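Local coordinates for protein phosphodiesterase (Trypanosoma brucei brucei, PDB 5H2Q) that is a phosphodiesterase of the HD superfamily, a mainly helical protein that holds a zinc ion and a magnesium ion in its structure, at residues V16-F21 / A48-R53. Numbering follows the deposited sequence.
Sequences VLRIEF and AAIAYR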
ATOM      1  N   VAL A  16      17.629  -5.287 -12.788  1.00 18.34           N
ATOM      2  CA  VAL A  16      17.055  -4.219 -11.949  1.00 16.25           C
ATOM      3  C   VAL A  16      18.107  -3.195 -11.556  1.00 19.29           C
ATOM      4  O   VAL A  16      17.845  -2.002 -11.652  1.00 17.46           O
ATOM      5  CB  VAL A  16      16.331  -4.782 -10.705  1.00 18.37           C
ATOM      6  CG1 VAL A  16      15.903  -3.661  -9.760  1.00 17.08           C
ATOM      7  CG2 VAL A  16      15.130  -5.636 -11.110  1.00 18.48           C
ATOM      8  N   LEU A  17      19.290  -3.676 -11.101  1.00 18.55           N
ATOM      9  CA  LEU A  17      20.425  -2.892 -10.597  1.00 20.99           C
ATOM     10  C   LEU A  17      20.840  -1.807 -11.572  1.00 26.12           C
ATOM     11  O   LEU A  17      21.154  -0.702 -11.161  1.00 26.39           O
ATOM     12  CB  LEU A  17      21.653  -3.808 -10.336  1.00 22.30           C
ATOM     13  CG  LEU A  17      21.890  -4.325  -8.920  1.00 29.47           C
ATOM     14  CD1 LEU A  17      22.777  -5.555  -8.941  1.00 29.83           C
ATOM     15  CD2 LEU A  17      22.537  -3.260  -8.019  1.00 34.76           C
ATOM     16  N   ARG A  18      20.827  -2.150 -12.859  1.00 24.13           N
ATOM     17  CA  ARG A  18      21.250  -1.303 -13.963  1.00 25.24           C
ATOM     18  C   ARG A  18      20.281  -0.164 -14.303  1.00 26.19           C
ATOM     19  O   ARG A  18      20.649   0.665 -15.136  1.00 26.52           O
ATOM     20  CB  ARG A  18      21.539  -2.193 -15.192  1.00 26.36           C
ATOM     21  CG  ARG A  18      23.043  -2.405 -15.472  1.00 43.79           C
ATOM     22  CD  ARG A  18      23.821  -3.081 -14.351  1.00 62.12           C
ATOM     23  NE  ARG A  18      25.166  -3.481 -14.775  1.00 75.92           N
ATOM     24  CZ  ARG A  18      25.467  -4.664 -15.309  1.00 92.66           C
ATOM     25  NH1 ARG A  18      24.520  -5.576 -15.502  1.00 79.55           N
ATOM     26  NH2 ARG A  18      26.716  -4.940 -15.659  1.00 80.27           N
ATOM     27  N   ILE A  19      19.100  -0.053 -13.630  1.00 17.18           N
ATOM     28  CA  ILE A  19      18.151   1.020 -13.976  1.00 15.44           C
ATOM     29  C   ILE A  19      18.284   2.260 -13.071  1.00 22.05           C
ATOM     30  O   ILE A  19      18.179   2.165 -11.849  1.00 22.89           O
ATOM     31  CB  ILE A  19      16.695   0.470 -14.017  1.00 16.76           C
ATOM     32  CG1 ILE A  19      16.556  -0.724 -14.999  1.00 16.58           C
ATOM     33  CG2 ILE A  19      15.652   1.585 -14.296  1.00 16.40           C
ATOM     34  CD1 ILE A  19      15.261  -1.489 -14.845  1.00 18.34           C
ATOM     35  N   GLU A  20      18.445   3.439 -13.681  1.00 18.43           N
ATOM     36  CA  GLU A  20      18.569   4.681 -12.917  1.00 18.17           C
ATOM     37  C   GLU A  20      17.572   5.732 -13.400  1.00 19.90           C
ATOM     38  O   GLU A  20      17.056   5.603 -14.520  1.00 19.60           O
ATOM     39  CB  GLU A  20      20.025   5.191 -12.918  1.00 19.93           C
ATOM     40  CG  GLU A  20      20.899   4.462 -11.910  1.00 38.26           C
ATOM     41  CD  GLU A  20      22.321   4.974 -11.787  1.00 60.68           C
ATOM     42  OE1 GLU A  20      22.520   6.020 -11.129  1.00 60.37           O
ATOM     43  OE2 GLU A  20      23.242   4.301 -12.300  1.00 51.27           O
ATOM     44  N   PHE A  21      17.310   6.774 -12.576  1.00 15.24           N
ATOM     45  CA  PHE A  21      16.310   7.795 -12.899  1.00 14.85           C
ATOM     46  C   PHE A  21      16.872   9.207 -12.736  1.00 19.40           C
ATOM     47  O   PHE A  21      16.314   9.979 -11.968  1.00 18.81           O
ATOM     48  CB  PHE A  21      15.052   7.620 -12.026  1.00 15.98           C
ATOM     49  CG  PHE A  21      14.507   6.210 -12.042  1.00 16.58           C
ATOM     50  CD1 PHE A  21      13.751   5.753 -13.111  1.00 19.14           C
ATOM     51  CD2 PHE A  21      14.730   5.345 -10.969  1.00 17.33           C
ATOM     52  CE1 PHE A  21      13.271   4.437 -13.137  1.00 19.56           C
ATOM     53  CE2 PHE A  21      14.267   4.024 -11.010  1.00 18.46           C
ATOM     54  CZ  PHE A  21      13.550   3.580 -12.098  1.00 16.74           C
ATOM     55  N   ALA A  48      10.571  -2.463  -9.752  1.00 12.81           N
ATOM     56  CA  ALA A  48      11.517  -2.891  -8.713  1.00 12.77           C
ATOM     57  C   ALA A  48      12.644  -1.852  -8.543  1.00 15.93           C
ATOM     58  O   ALA A  48      13.004  -1.528  -7.411  1.00 14.26           O
ATOM     59  CB  ALA A  48      12.089  -4.270  -9.043  1.00 14.39           C
ATOM     60  N   ALA A  49      13.188  -1.312  -9.657  1.00 13.31           N
ATOM     61  CA  ALA A  49      14.240  -0.281  -9.549  1.00 12.11           C
ATOM     62  C   ALA A  49      13.717   1.012  -8.873  1.00 14.44           C
ATOM     63  O   ALA A  49      14.484   1.678  -8.175  1.00 12.81           O
ATOM     64  CB  ALA A  49      14.819   0.040 -10.921  1.00 12.80           C
ATOM     65  N   ILE A  50      12.418   1.359  -9.058  1.00 11.90           N
ATOM     66  CA  ILE A  50      11.874   2.557  -8.406  1.00 11.76           C
ATOM     67  C   ILE A  50      11.943   2.376  -6.911  1.00 14.70           C
ATOM     68  O   ILE A  50      12.459   3.241  -6.236  1.00 13.10           O
ATOM     69  CB  ILE A  50      10.435   2.909  -8.886  1.00 13.06           C
ATOM     70  CG1 ILE A  50      10.484   3.490 -10.295  1.00 12.83           C
ATOM     71  CG2 ILE A  50       9.743   3.946  -7.932  1.00 11.98           C
ATOM     72  CD1 ILE A  50       9.183   3.346 -11.042  1.00 13.58           C
ATOM     73  N   ALA A  51      11.459   1.224  -6.394  1.00 12.22           N
ATOM     74  CA  ALA A  51      11.499   0.978  -4.963  1.00 12.55           C
ATOM     75  C   ALA A  51      12.958   0.904  -4.460  1.00 15.46           C
ATOM     76  O   ALA A  51      13.297   1.492  -3.446  1.00 12.87           O
ATOM     77  CB  ALA A  51      10.765  -0.313  -4.655  1.00 13.30           C
ATOM     78  N   TYR A  52      13.830   0.250  -5.233  1.00 12.58           N
ATOM     79  CA  TYR A  52      15.243   0.084  -4.864  1.00 12.06           C
ATOM     80  C   TYR A  52      15.960   1.432  -4.771  1.00 14.93           C
ATOM     81  O   TYR A  52      16.548   1.725  -3.739  1.00 13.18           O
ATOM     82  CB  TYR A  52      15.921  -0.841  -5.891  1.00 12.73           C
ATOM     83  CG  TYR A  52      17.381  -1.142  -5.628  1.00 13.11           C
ATOM     84  CD1 TYR A  52      17.769  -1.875  -4.508  1.00 14.06           C
ATOM     85  CD2 TYR A  52      18.357  -0.820  -6.568  1.00 15.46           C
ATOM     86  CE1 TYR A  52      19.106  -2.182  -4.273  1.00 15.74           C
ATOM     87  CE2 TYR A  52      19.701  -1.117  -6.342  1.00 16.46           C
ATOM     88  CZ  TYR A  52      20.067  -1.815  -5.202  1.00 20.11           C
ATOM     89  OH  TYR A  52      21.387  -2.103  -4.971  1.00 22.65           O
ATOM     90  N   ARG A  53      15.876   2.256  -5.832  1.00 12.87           N
ATOM     91  CA  ARG A  53      16.526   3.560  -5.855  1.00 12.88           C
ATOM     92  C   ARG A  53      15.904   4.547  -4.892  1.00 16.32           C
ATOM     93  O   ARG A  53      16.628   5.353  -4.304  1.00 16.40           O
ATOM     94  CB  ARG A  53      16.595   4.111  -7.286  1.00 12.82           C
ATOM     95  CG  ARG A  53      17.432   3.270  -8.233  1.00 18.13           C
ATOM     96  CD  ARG A  53      18.858   3.116  -7.726  1.00 19.23           C
ATOM     97  NE  ARG A  53      19.649   2.184  -8.530  1.00 27.88           N
ATOM     98  CZ  ARG A  53      20.934   1.913  -8.312  1.00 48.01           C
ATOM     99  NH1 ARG A  53      21.583   1.067  -9.100  1.00 38.13           N
ATOM    100  NH2 ARG A  53      21.582   2.492  -7.308  1.00 32.20           N
TER
HETATM  101  O   HOH W   1      18.057   0.322  -9.997  1.00 21.64           O
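A49 is the small residue that lets the chain after helix 10-17 lie close against helix 43-58. Its methyl group enters a hollow formed by V16, I19 and F21, with CB 3.6 Å from I19 CB. A beta-branched residue suits I19, since its bulk begins at CB, where the methyl of A49 presses. V16 packs where the backbones come nearest: with CG1 anti to its backbone N (chi1 173°), that methyl lies over the start of A49, 3.6 Å from A49 N, while CG2 rests on A48 CB. L72 and L76 of helix 68-80 also touch V16.

F21 closes the hollow along the helix. The ring drives its far corner between A49 and I50, so that F21 CZ comes 3.6 Å from I50 CG1, the two side chains lying roughly perpendicular. The carbonyl of A49 meets the ring at its edge. At the opposite end, L17 extends CD2 to the phenol of Y52, 3.5 Å from Y52 OH.

R53 supplies the polar half. The bend at chi2 (-58°) brings its guanidinium against Y52, whose CE2 lies 3.8 Å above the guanidinium plane of R53, over its centre; CG of E20 lies off-centre over the opposite face. Between these two, NH1 donates to L17 O at 2.7 Å in the carbonyl plane. NE donates to a water within bonding distance of V16 O and I19 O, though it has too few protons for all its neighbours. Long, planar and rich in donors, arginine thus reaches one carbonyl directly and two through water where helix 10-17 ends, and its positive charge probably offsets the negative pole expected there. The chemistry therefore implies a division of labour: close apolar packing sets the spacing, while R53 and its water bridge the turning backbone.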